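Local coordinates for DUF4621 domain-containing protein (Parabacteroides distasonis, PDB 4H3W), which is of unknown function but is probably secreted, its chain folding into two beta-barrel domains, at residues M50-E55 and T79-G84; A93-H98 and P200-P205; C112-E117 and L173-D178; D217-D222 and R293-N298. All coordinates share one frame; numbering follows the deposited sequence. Where two conformers were deposited one is given.

How the interactions relate
Starting from the N terminus, interaction 1 closes the first and shortest loop, bringing strand 47-55 against the 3-10 turn that follows strand 71-76. Interaction 2 opens soon after it and spans about a hundred residues, joining the approach to strand 98-100 to the exit from strand 194-200. Nested inside that long loop, interaction 3 pairs two neighbouring strands of another antiparallel sheet. Interaction 4 comes last, in series with the others, and joins a loop to strand 294-302 in the far half of the chain, its centre about 54 Å from that of interaction 3. Interactions 1 and 2 touch directly, where Met50 CE lies 3.7 Å from Leu201 CD2.

Interaction 1 of 4, residues M50-E55 and T79-G84; sequences MIYDGE and TGDIDG
Strand 47-55 of a five-stranded antiparallel sheet carries Tyr52 and Met50 on the side where residues 79-84 turn into a 3-10 segment at Ile82, and the contact fastens that turn to the sheet. Tyr52 does most of the work. With CG anti to its carbonyl carbon (chi1 -59°), the ring reaches across the gap and slides beneath Thr79, whose CG2 sits 3.8 Å from the ring centroid and almost on the ring normal, a CH-pi contact. The ring's far end meets a carboxylate: Tyr52 OH donates to Asp81 OD1 at 2.6 Å, on the syn side and 32° out of the carboxylate plane, while ring and carboxylate stand 79° apart. Asp81 OD2 accepts from the backbone N of Ser40, so the second oxygen holds the group steady. A phenylalanine here would probably keep the Thr79 contact but leave Asp81 OD1 without this donor and the carboxylate less firmly oriented. Ile82 completes the interface, its CG1 packing 3.3 Å from Tyr52 OH. The same atom also meets Met50, a selenomethionine two residues back along the strand, whose selenium lies 4.0 Å from Ile82 CG1.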
loop_
_atom_site.group_PDB
_atom_site.type_symbol
_atom_site.label_atom_id
_atom_site.label_comp_id
_atom_site.label_asym_id
_atom_site.label_seq_id
_atom_site.Cartn_x
_atom_site.Cartn_y
_atom_site.Cartn_z
HETATM N N MSE A 50 8.285 -3.248 3.190
HETATM C CA MSE A 50 8.273 -4.717 2.996
HETATM C C MSE A 50 9.567 -5.164 2.351
HETATM O O MSE A 50 10.013 -4.565 1.361
HETATM C CB MSE A 50 7.106 -5.125 2.126
HETATM C CG MSE A 50 5.809 -4.886 2.851
HETATM SE SE MSE A 50 4.270 -5.198 1.655
HETATM C CE MSE A 50 4.437 -3.699 0.419
ATOM N N ILE A 51 10.207 -6.208 2.901
ATOM C CA ILE A 51 11.466 -6.691 2.378
ATOM C C ILE A 51 11.371 -8.197 2.124
ATOM O O ILE A 51 10.903 -8.933 2.980
ATOM C CB ILE A 51 12.636 -6.397 3.344
ATOM C CG1 ILE A 51 12.821 -4.876 3.475
ATOM C CG2 ILE A 51 13.921 -7.066 2.874
ATOM C CD1 ILE A 51 14.041 -4.433 4.265
ATOM N N TYR A 52 11.777 -8.621 0.933
ATOM C CA TYR A 52 11.951 -10.032 0.589
ATOM C C TYR A 52 13.377 -10.217 0.162
ATOM O O TYR A 52 13.784 -9.621 -0.834
ATOM C CB TYR A 52 10.990 -10.449 -0.529
ATOM C CG TYR A 52 9.538 -10.245 -0.172
ATOM C CD1 TYR A 52 8.898 -9.039 -0.448
ATOM C CD2 TYR A 52 8.819 -11.250 0.441
ATOM C CE1 TYR A 52 7.583 -8.842 -0.095
ATOM C CE2 TYR A 52 7.511 -11.062 0.800
ATOM C CZ TYR A 52 6.895 -9.855 0.510
ATOM O OH TYR A 52 5.577 -9.677 0.855
ATOM N N ASP A 53 14.162 -10.997 0.909
ATOM C CA ASP A 53 15.571 -11.234 0.561
ATOM C C ASP A 53 15.920 -12.735 0.511
ATOM O O ASP A 53 15.178 -13.574 0.978
ATOM C CB ASP A 53 16.551 -10.483 1.505
ATOM C CG ASP A 53 16.295 -10.746 2.990
ATOM O OD1 ASP A 53 15.838 -11.844 3.361
ATOM O OD2 ASP A 53 16.582 -9.842 3.802
ATOM N N GLY A 54 17.038 -13.044 -0.115
ATOM C CA GLY A 54 17.485 -14.425 -0.243
ATOM C C GLY A 54 18.654 -14.531 -1.183
ATOM O O GLY A 54 19.348 -13.540 -1.445
ATOM N N GLU A 55 18.854 -15.738 -1.706
ATOM C CA GLU A 55 19.920 -16.004 -2.652
ATOM C C GLU A 55 19.339 -16.540 -3.944
ATOM O O GLU A 55 18.274 -17.152 -3.940
ATOM C CB GLU A 55 20.919 -17.005 -2.071
ATOM C CG GLU A 55 21.447 -16.609 -0.692
ATOM C CD GLU A 55 22.934 -16.880 -0.494
ATOM O OE1 GLU A 55 23.593 -17.437 -1.407
ATOM O OE2 GLU A 55 23.454 -16.520 0.589
ATOM N N THR A 79 5.082 -13.845 -2.470
ATOM C CA THR A 79 4.695 -12.531 -1.880
ATOM C C THR A 79 3.199 -12.447 -1.662
ATOM O O THR A 79 2.610 -11.373 -1.740
ATOM C CB THR A 79 5.192 -11.328 -2.736
ATOM O OG1 THR A 79 4.498 -11.241 -3.995
ATOM C CG2 THR A 79 6.683 -11.477 -2.988
ATOM N N GLY A 80 2.586 -13.595 -1.361
ATOM C CA GLY A 80 1.134 -13.680 -1.193
ATOM C C GLY A 80 0.587 -12.950 0.013
ATOM O O GLY A 80 -0.619 -12.683 0.081
ATOM N N ASP A 81 1.464 -12.570 0.937
ATOM C CA ASP A 81 1.044 -11.785 2.107
ATOM C C ASP A 81 0.710 -10.317 1.801
ATOM O O ASP A 81 0.003 -9.691 2.589
ATOM C CB ASP A 81 2.101 -11.876 3.241
ATOM C CG ASP A 81 3.540 -11.460 2.815
ATOM O OD1 ASP A 81 3.910 -11.469 1.609
ATOM O OD2 ASP A 81 4.333 -11.174 3.746
ATOM N N ILE A 82 1.196 -9.782 0.676
ATOM C CA ILE A 82 0.978 -8.371 0.334
ATOM C C ILE A 82 -0.499 -8.055 0.207
ATOM O O ILE A 82 -0.932 -6.955 0.596
ATOM C CB ILE A 82 1.705 -7.933 -0.979
ATOM C CG1 ILE A 82 3.206 -8.164 -0.855
ATOM C CG2 ILE A 82 1.412 -6.458 -1.296
ATOM C CD1 ILE A 82 3.973 -7.897 -2.125
ATOM N N ASP A 83 -1.286 -9.012 -0.297
ATOM C CA ASP A 83 -2.742 -8.850 -0.373
ATOM C C ASP A 83 -3.389 -8.462 0.960
ATOM O O ASP A 83 -4.449 -7.851 0.957
ATOM C CB ASP A 83 -3.398 -10.145 -0.842
ATOM C CG ASP A 83 -3.340 -10.337 -2.353
ATOM O OD1 ASP A 83 -3.067 -9.381 -3.111
ATOM O OD2 ASP A 83 -3.623 -11.468 -2.771
ATOM N N GLY A 84 -2.775 -8.856 2.084
ATOM C CA GLY A 84 -3.323 -8.565 3.410
ATOM C C GLY A 84 -3.220 -7.103 3.856
ATOM O O GLY A 84 -3.825 -6.734 4.845
#

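Interaction 2 of 4, residues A93-H98 and P200-P205; sequences ALTNPH and PLTPAP
Ala204 N donates to Ala93 O at 2.9 Å in an almost straight bond of 174°, and two residues further along Thr95 N donates to Thr202 O at 3.0 Å. The second carbonyl may be gripped twice: in one of two modelled conformers, Thr95 OG1, held beside its own backbone N (chi1 -62°), donates to Thr202 O at 3.2 Å. The two donors arrive differently, the amide close to the line of the carbonyl bond and the hydroxyl from above its plane. A water continues the ladder, accepting from Asn96 N and donating to Pro200 O. His98 ND1 donates in its ring plane to Asn96 O at 2.8 Å, fixing the rotation of an imidazole that also stacks on Trp141. Between the two direct backbone bonds Leu94 faces Pro203 in a single beta bridge, an isolated pairing, Leu94 and Pro203 both lying outside the regular strands. The partner chain enters it through an inverse gamma turn centred on Leu201, so it bends sharply as it leaves strand 194-200. Leu94 fills the inside of this bend, its CD1 lying 3.6 Å from Pro200 O and its CD2 4.3 Å from Leu201 CD2. Shortening this side chain to an alanine would probably open a gap beneath the turn and deprive Leu201 and the strand residue Leu199 of this apolar neighbour. Further out, Ala93 CB rests 4.1 Å from Ala204 CB, and the Pro200 ring packs against the backbone of Asn96.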
loop_
_atom_site.group_PDB
_atom_site.type_symbol
_atom_site.label_atom_id
_atom_site.label_comp_id
_atom_site.label_asym_id
_atom_site.label_seq_id
_atom_site.Cartn_x
_atom_site.Cartn_y
_atom_site.Cartn_z
ATOM N N ALA A 93 0.908 1.580 -5.796
ATOM C CA ALA A 93 1.826 2.482 -6.502
ATOM C C ALA A 93 2.703 3.177 -5.467
ATOM O O ALA A 93 2.196 3.921 -4.609
ATOM C CB ALA A 93 1.049 3.502 -7.295
ATOM N N LEU A 94 3.999 2.871 -5.522
ATOM C CA LEU A 94 4.975 3.295 -4.567
ATOM C C LEU A 94 6.027 4.116 -5.255
ATOM O O LEU A 94 6.287 3.975 -6.467
ATOM C CB LEU A 94 5.663 2.079 -3.866
ATOM C CG LEU A 94 4.712 1.064 -3.234
ATOM C CD1 LEU A 94 5.444 -0.146 -2.670
ATOM C CD2 LEU A 94 3.915 1.773 -2.151
ATOM N N THR A 95 6.631 5.010 -4.497
ATOM C CA THR A 95 7.590 5.965 -5.015
ATOM C C THR A 95 8.921 5.338 -5.374
ATOM O O THR A 95 9.603 5.767 -6.311
ATOM C CB THR A 95 7.821 7.065 -3.950
ATOM O OG1 THR A 95 6.572 7.745 -3.722
ATOM C CG2 THR A 95 8.876 8.063 -4.391
ATOM N N ASN A 96 9.324 4.349 -4.585
ATOM C CA ASN A 96 10.691 3.820 -4.755
ATOM C C ASN A 96 10.875 2.351 -4.370
ATOM O O ASN A 96 11.791 1.987 -3.588
ATOM C CB ASN A 96 11.668 4.709 -3.988
ATOM C CG ASN A 96 13.121 4.455 -4.366
ATOM O OD1 ASN A 96 13.450 4.161 -5.514
ATOM N ND2 ASN A 96 14.008 4.625 -3.396
ATOM N N PRO A 97 10.065 1.490 -4.967
ATOM C CA PRO A 97 10.345 0.071 -4.884
ATOM C C PRO A 97 11.623 -0.158 -5.639
ATOM O O PRO A 97 11.866 0.523 -6.642
ATOM C CB PRO A 97 9.174 -0.572 -5.625
ATOM C CG PRO A 97 8.849 0.437 -6.682
ATOM C CD PRO A 97 9.104 1.781 -6.064
ATOM N N HIS A 98 12.500 -1.018 -5.102
ATOM C CA HIS A 98 13.757 -1.298 -5.755
ATOM C C HIS A 98 14.208 -2.705 -5.428
ATOM O O HIS A 98 13.699 -3.352 -4.502
ATOM C CB HIS A 98 14.827 -0.283 -5.347
ATOM C CG HIS A 98 15.004 -0.147 -3.867
ATOM N ND1 HIS A 98 14.173 0.630 -3.092
ATOM C CD2 HIS A 98 15.935 -0.656 -3.028
ATOM C CE1 HIS A 98 14.561 0.575 -1.832
ATOM N NE2 HIS A 98 15.623 -0.214 -1.759
ATOM N N PRO A 200 9.082 0.111 0.028
ATOM C CA PRO A 200 8.776 1.095 1.065
ATOM C C PRO A 200 7.387 1.662 0.855
ATOM O O PRO A 200 7.044 2.046 -0.269
ATOM C CB PRO A 200 9.826 2.197 0.859
ATOM C CG PRO A 200 10.836 1.637 -0.081
ATOM C CD PRO A 200 10.110 0.603 -0.903
ATOM N N LEU A 201 6.619 1.751 1.932
ATOM C CA LEU A 201 5.265 2.197 1.835
ATOM C C LEU A 201 5.239 3.728 1.815
ATOM O O LEU A 201 4.769 4.364 2.759
ATOM C CB LEU A 201 4.396 1.592 2.970
ATOM C CG LEU A 201 4.259 0.065 2.863
ATOM C CD1 LEU A 201 3.516 -0.551 4.027
ATOM C CD2 LEU A 201 3.546 -0.305 1.576
ATOM N N THR A 202 5.753 4.285 0.708
ATOM C CA THR A 202 5.653 5.692 0.365
ATOM C C THR A 202 4.744 5.759 -0.838
ATOM O O THR A 202 5.178 5.440 -1.949
ATOM C CB THR A 202 7.027 6.301 0.044
ATOM O OG1 THR A 202 7.831 6.226 1.190
ATOM C CG2 THR A 202 6.944 7.771 -0.299
ATOM N N PRO A 203 3.462 6.059 -0.638
ATOM C CA PRO A 203 2.546 6.057 -1.808
ATOM C C PRO A 203 2.919 7.079 -2.899
ATOM O O PRO A 203 3.388 8.161 -2.580
ATOM C CB PRO A 203 1.199 6.443 -1.209
ATOM C CG PRO A 203 1.345 6.049 0.261
ATOM C CD PRO A 203 2.758 6.347 0.620
ATOM N N ALA A 204 2.722 6.690 -4.141
ATOM C CA ALA A 204 2.843 7.534 -5.314
ATOM C C ALA A 204 1.452 8.028 -5.691
ATOM O O ALA A 204 0.477 7.516 -5.157
ATOM C CB ALA A 204 3.458 6.735 -6.458
ATOM N N PRO A 205 1.351 8.993 -6.609
ATOM C CA PRO A 205 0.020 9.542 -6.998
ATOM C C PRO A 205 -1.027 8.505 -7.392
ATOM O O PRO A 205 -2.203 8.699 -7.091
ATOM C CB PRO A 205 0.367 10.476 -8.187
ATOM C CG PRO A 205 1.788 10.884 -7.925
ATOM C CD PRO A 205 2.458 9.717 -7.261
HETATM O O HOH W 1 8.648 3.647 -1.984
#

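Interaction 3 of 4, residues C112-E117 and L173-D178; sequences CSLSIE and LSLSAD
Ser113 and Ser176, like Ser115 and Ser174, meet through flat peptide groups, with serine side chains on one face of the paired strands and Cys112, Leu114, Ile116, Leu173, Leu175 and Ala177 on the other. The carbonyls are approached in different ways. Ser174 N reaches Ser115 O within the carbonyl plane, Ser113 N and Ser115 N come to their acceptors tilted from it, and Ser176 N meets Ser113 O at 2.9 Å, the straightest of the four bonds (177°). This is regular antiparallel pairing between the two inner strands of a four-stranded sheet, with their segment axes 161° apart. The serine pairs are the hydrogen-bonded ones, and between and beyond them lie the non-hydrogen-bonded pairs, Cys112 with Ala177, Leu114 with Leu175 and Ile116 with Leu173.

On the apolar face, Cys112 SG touches Ala177 CB at 3.9 Å. Leu114 keeps CG anti to the backbone N (chi1 -170°), which leans CD1 over the partner strand to within 4.1 Å of Leu175 CB. Ile116 and Leu173 run side by side, CG1 to CD2 at 4.0 Å, and Phe131 of strand 126-134 packs against Cys112, Leu114 and Leu175. On the serine face two of the hydroxyls reach the flanking strands: Ser113 OG is hydrogen-bonded to Asp130 OD1, and Ser174 OG to Glu71 OE2.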
loop_
_atom_site.group_PDB
_atom_site.type_symbol
_atom_site.label_atom_id
_atom_site.label_comp_id
_atom_site.label_asym_id
_atom_site.label_seq_id
_atom_site.Cartn_x
_atom_site.Cartn_y
_atom_site.Cartn_z
ATOM N N CYS A 112 25.085 -8.585 -18.228
ATOM C CA CYS A 112 23.948 -9.287 -17.701
ATOM C C CYS A 112 22.639 -8.539 -17.929
ATOM O O CYS A 112 22.633 -7.355 -18.267
ATOM C CB CYS A 112 24.132 -9.494 -16.193
ATOM S SG CYS A 112 25.414 -10.675 -15.772
ATOM N N SER A 113 21.536 -9.258 -17.754
ATOM C CA SER A 113 20.183 -8.677 -17.690
ATOM C C SER A 113 19.413 -9.315 -16.566
ATOM O O SER A 113 19.490 -10.532 -16.382
ATOM C CB SER A 113 19.391 -8.907 -18.972
ATOM O OG SER A 113 20.005 -8.294 -20.085
ATOM N N LEU A 114 18.690 -8.515 -15.792
ATOM C CA LEU A 114 17.776 -9.057 -14.806
ATOM C C LEU A 114 16.325 -8.839 -15.236
ATOM O O LEU A 114 15.890 -7.707 -15.377
ATOM C CB LEU A 114 17.985 -8.415 -13.432
ATOM C CG LEU A 114 17.223 -9.095 -12.294
ATOM C CD1 LEU A 114 17.799 -10.479 -12.037
ATOM C CD2 LEU A 114 17.270 -8.245 -11.047
ATOM N N SER A 115 15.605 -9.942 -15.433
ATOM C CA SER A 115 14.180 -9.935 -15.641
ATOM C C SER A 115 13.476 -10.042 -14.310
ATOM O O SER A 115 13.794 -10.898 -13.473
ATOM C CB SER A 115 13.744 -11.090 -16.555
ATOM O OG SER A 115 12.331 -11.196 -16.583
ATOM N N ILE A 116 12.523 -9.138 -14.123
ATOM C CA ILE A 116 11.695 -9.059 -12.935
ATOM C C ILE A 116 10.238 -9.172 -13.360
ATOM O O ILE A 116 9.725 -8.290 -14.033
ATOM C CB ILE A 116 11.889 -7.732 -12.214
ATOM C CG1 ILE A 116 13.382 -7.515 -11.931
ATOM C CG2 ILE A 116 11.078 -7.682 -10.916
ATOM C CD1 ILE A 116 13.813 -6.067 -12.072
ATOM N N GLU A 117 9.587 -10.254 -12.958
ATOM C CA GLU A 117 8.213 -10.520 -13.359
ATOM C C GLU A 117 7.350 -10.618 -12.125
ATOM O O GLU A 117 7.628 -11.408 -11.229
ATOM C CB GLU A 117 8.081 -11.799 -14.138
ATOM C CG GLU A 117 6.716 -11.901 -14.805
ATOM C CD GLU A 117 6.598 -13.090 -15.734
ATOM O OE1 GLU A 117 7.143 -14.164 -15.386
ATOM O OE2 GLU A 117 5.953 -12.938 -16.803
ATOM N N LEU A 173 12.544 -13.648 -10.470
ATOM C CA LEU A 173 13.773 -13.007 -10.906
ATOM C C LEU A 173 14.549 -13.968 -11.756
ATOM O O LEU A 173 14.743 -15.128 -11.363
ATOM C CB LEU A 173 14.666 -12.630 -9.726
ATOM C CG LEU A 173 14.065 -11.770 -8.635
ATOM C CD1 LEU A 173 15.090 -11.468 -7.543
ATOM C CD2 LEU A 173 13.512 -10.477 -9.222
ATOM N N SER A 174 15.014 -13.469 -12.894
ATOM C CA SER A 174 15.788 -14.237 -13.821
ATOM C C SER A 174 17.019 -13.455 -14.286
ATOM O O SER A 174 16.903 -12.432 -14.951
ATOM C CB SER A 174 14.937 -14.619 -15.024
ATOM O OG SER A 174 15.705 -15.334 -15.955
ATOM N N LEU A 175 18.194 -13.973 -13.938
ATOM C CA LEU A 175 19.456 -13.357 -14.312
ATOM C C LEU A 175 20.026 -14.053 -15.526
ATOM O O LEU A 175 20.241 -15.280 -15.505
ATOM C CB LEU A 175 20.452 -13.433 -13.154
ATOM C CG LEU A 175 21.828 -12.811 -13.393
ATOM C CD1 LEU A 175 21.717 -11.305 -13.553
ATOM C CD2 LEU A 175 22.772 -13.157 -12.255
ATOM N N SER A 176 20.256 -13.273 -16.581
ATOM C CA SER A 176 20.863 -13.800 -17.799
ATOM C C SER A 176 22.159 -13.052 -18.096
ATOM O O SER A 176 22.336 -11.904 -17.699
ATOM C CB SER A 176 19.888 -13.749 -18.992
ATOM O OG SER A 176 19.605 -12.431 -19.381
ATOM N N ALA A 177 23.075 -13.751 -18.765
ATOM C CA ALA A 177 24.364 -13.194 -19.141
ATOM C C ALA A 177 24.676 -13.512 -20.593
ATOM O O ALA A 177 24.170 -14.485 -21.131
ATOM C CB ALA A 177 25.452 -13.747 -18.248
ATOM N N ASP A 178 25.496 -12.664 -21.210
ATOM C CA ASP A 178 26.063 -12.916 -22.524
ATOM C C ASP A 178 26.694 -14.319 -22.550
ATOM O O ASP A 178 27.489 -14.661 -21.682
ATOM C CB ASP A 178 27.089 -11.822 -22.856
ATOM C CG ASP A 178 27.761 -12.025 -24.207
ATOM O OD1 ASP A 178 28.794 -12.732 -24.278
ATOM O OD2 ASP A 178 27.269 -11.457 -25.200
#

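Interaction 4 of 4, residues D217-D222 and R293-N298; sequences DAFDED and RHIDLN
Asp217 N donates to His294 ND1 at 3.0 Å, with the bond at 175° and the donor in the plane of the imidazole. Because ND1 accepts here, a neutral ring would be expected to carry its proton on NE2. Two residues on, Phe219 N donates to Arg293 O at 3.1 Å from above the carbonyl plane, so the loop is tied to the strand end by one side chain and one carbonyl. Apolar contacts accompany these bonds. Ala218 CB touches Ile295 CD1 at 3.7 Å, and the Phe219 ring brings CE2 to within 3.8 Å of Ile295 CG1, the two side chains crossing at about a right angle.

Arg293, bent at chi2 (-72°), turns back along the loop until Glu221 CA lies over one face of the guanidinium, with Glu221 CB 3.6 Å from Arg293 NE. The carboxylate itself stays beyond salt-bridge range, while Arg293 NH1 bonds to the backbone O of the dimethyl-lysine at position 290. Arg293 CB in turn covers one face of the His294 ring, 3.8 Å above its centre.

Local chain shape probably contributes to the placing of these groups. Arg293 and His294 form a classic beta bulge opposite Met254, and in the loop Asp220 OD1 accepts from Asp222 N in an Asx turn. The contact lies near the beginning of strand 294-302, which runs between strands 208-215 and 246-254, with Val224 of helix 224-227 touching Phe219 and Arg293.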
loop_
_atom_site.group_PDB
_atom_site.type_symbol
_atom_site.label_atom_id
_atom_site.label_comp_id
_atom_site.label_asym_id
_atom_site.label_seq_id
_atom_site.Cartn_x
_atom_site.Cartn_y
_atom_site.Cartn_z
ATOM N N ASP A 217 -21.308 1.922 18.570
ATOM C CA ASP A 217 -22.263 2.560 19.478
ATOM C C ASP A 217 -22.238 4.097 19.379
ATOM O O ASP A 217 -22.232 4.802 20.364
ATOM C CB ASP A 217 -22.004 2.067 20.909
ATOM C CG ASP A 217 -22.264 0.581 21.048
ATOM O OD1 ASP A 217 -23.292 0.114 20.517
ATOM O OD2 ASP A 217 -21.446 -0.110 21.674
ATOM N N ALA A 218 -22.278 4.586 18.154
ATOM C CA ALA A 218 -22.384 6.017 17.898
ATOM C C ALA A 218 -23.722 6.556 18.366
ATOM O O ALA A 218 -23.818 7.689 18.817
ATOM C CB ALA A 218 -22.193 6.290 16.404
ATOM N N PHE A 219 -24.760 5.737 18.259
ATOM C CA PHE A 219 -26.104 6.110 18.651
ATOM C C PHE A 219 -26.620 5.108 19.660
ATOM O O PHE A 219 -26.496 3.898 19.449
ATOM C CB PHE A 219 -27.014 6.091 17.459
ATOM C CG PHE A 219 -26.476 6.869 16.297
ATOM C CD1 PHE A 219 -26.677 8.228 16.219
ATOM C CD2 PHE A 219 -25.754 6.230 15.294
ATOM C CE1 PHE A 219 -26.214 8.943 15.120
ATOM C CE2 PHE A 219 -25.254 6.947 14.201
ATOM C CZ PHE A 219 -25.487 8.310 14.123
ATOM N N ASP A 220 -27.213 5.601 20.742
ATOM C CA ASP A 220 -27.716 4.759 21.814
ATOM C C ASP A 220 -29.183 4.410 21.575
ATOM O O ASP A 220 -29.987 5.291 21.280
ATOM C CB ASP A 220 -27.576 5.503 23.132
ATOM C CG ASP A 220 -27.736 4.603 24.338
ATOM O OD1 ASP A 220 -28.760 3.891 24.478
ATOM O OD2 ASP A 220 -26.839 4.667 25.189
ATOM N N GLU A 221 -29.542 3.138 21.701
ATOM C CA GLU A 221 -30.919 2.736 21.494
ATOM C C GLU A 221 -31.882 3.519 22.403
ATOM O O GLU A 221 -33.051 3.665 22.088
ATOM C CB GLU A 221 -31.077 1.210 21.708
ATOM C CG GLU A 221 -30.755 0.753 23.126
ATOM C CD GLU A 221 -30.937 -0.752 23.335
ATOM O OE1 GLU A 221 -31.343 -1.464 22.390
ATOM O OE2 GLU A 221 -30.662 -1.225 24.452
ATOM N N ASP A 222 -31.412 4.001 23.546
ATOM C CA ASP A 222 -32.316 4.661 24.507
ATOM C C ASP A 222 -32.658 6.092 24.144
ATOM O O ASP A 222 -33.474 6.715 24.836
ATOM C CB ASP A 222 -31.721 4.650 25.930
ATOM C CG ASP A 222 -31.648 3.260 26.520
ATOM O OD1 ASP A 222 -32.490 2.408 26.151
ATOM O OD2 ASP A 222 -30.748 3.041 27.360
ATOM N N ARG A 293 -27.098 2.584 14.890
ATOM C CA ARG A 293 -26.288 2.273 16.078
ATOM C C ARG A 293 -24.789 2.553 15.923
ATOM O O ARG A 293 -24.181 3.085 16.835
ATOM C CB ARG A 293 -26.469 0.797 16.477
ATOM C CG ARG A 293 -27.910 0.396 16.789
ATOM C CD ARG A 293 -28.386 0.980 18.101
ATOM N NE ARG A 293 -29.719 0.496 18.414
ATOM C CZ ARG A 293 -30.851 0.970 17.900
ATOM N NH1 ARG A 293 -30.858 1.973 17.042
ATOM N NH2 ARG A 293 -31.988 0.438 18.269
ATOM N N HIS A 294 -24.207 2.171 14.782
ATOM C CA HIS A 294 -22.805 2.295 14.522
ATOM C C HIS A 294 -22.603 3.122 13.257
ATOM O O HIS A 294 -23.501 3.247 12.431
ATOM C CB HIS A 294 -22.153 0.908 14.317
ATOM C CG HIS A 294 -22.658 -0.125 15.270
ATOM N ND1 HIS A 294 -22.489 -0.007 16.627
ATOM C CD2 HIS A 294 -23.339 -1.283 15.074
ATOM C CE1 HIS A 294 -23.047 -1.038 17.234
ATOM N NE2 HIS A 294 -23.566 -1.828 16.313
ATOM N N ILE A 295 -21.378 3.598 13.111
ATOM C CA ILE A 295 -20.944 4.249 11.894
ATOM C C ILE A 295 -19.758 3.487 11.307
ATOM O O ILE A 295 -18.805 3.179 12.019
ATOM C CB ILE A 295 -20.592 5.715 12.172
ATOM C CG1 ILE A 295 -21.864 6.499 12.557
ATOM C CG2 ILE A 295 -19.959 6.394 10.969
ATOM C CD1 ILE A 295 -21.564 7.844 13.145
ATOM N N ASP A 296 -19.843 3.192 10.012
ATOM C CA ASP A 296 -18.666 2.819 9.228
ATOM C C ASP A 296 -18.230 3.993 8.343
ATOM O O ASP A 296 -19.037 4.511 7.568
ATOM C CB ASP A 296 -18.947 1.612 8.346
ATOM C CG ASP A 296 -18.796 0.292 9.087
ATOM O OD1 ASP A 296 -18.033 0.215 10.065
ATOM O OD2 ASP A 296 -19.409 -0.671 8.650
ATOM N N LEU A 297 -16.975 4.409 8.491
ATOM C CA LEU A 297 -16.326 5.393 7.609
ATOM C C LEU A 297 -15.525 4.622 6.588
ATOM O O LEU A 297 -14.554 3.937 6.943
ATOM C CB LEU A 297 -15.431 6.313 8.397
ATOM C CG LEU A 297 -16.064 7.146 9.514
ATOM C CD1 LEU A 297 -15.051 8.010 10.232
ATOM C CD2 LEU A 297 -17.179 7.999 8.909
ATOM N N ASN A 298 -15.997 4.604 5.352
ATOM C CA ASN A 298 -15.213 4.042 4.250
ATOM C C ASN A 298 -14.217 5.071 3.742
ATOM O O ASN A 298 -14.598 6.108 3.172
ATOM C CB ASN A 298 -16.082 3.580 3.103
ATOM C CG ASN A 298 -17.014 2.441 3.475
ATOM O OD1 ASN A 298 -16.761 1.659 4.387
ATOM N ND2 ASN A 298 -18.083 2.335 2.743
#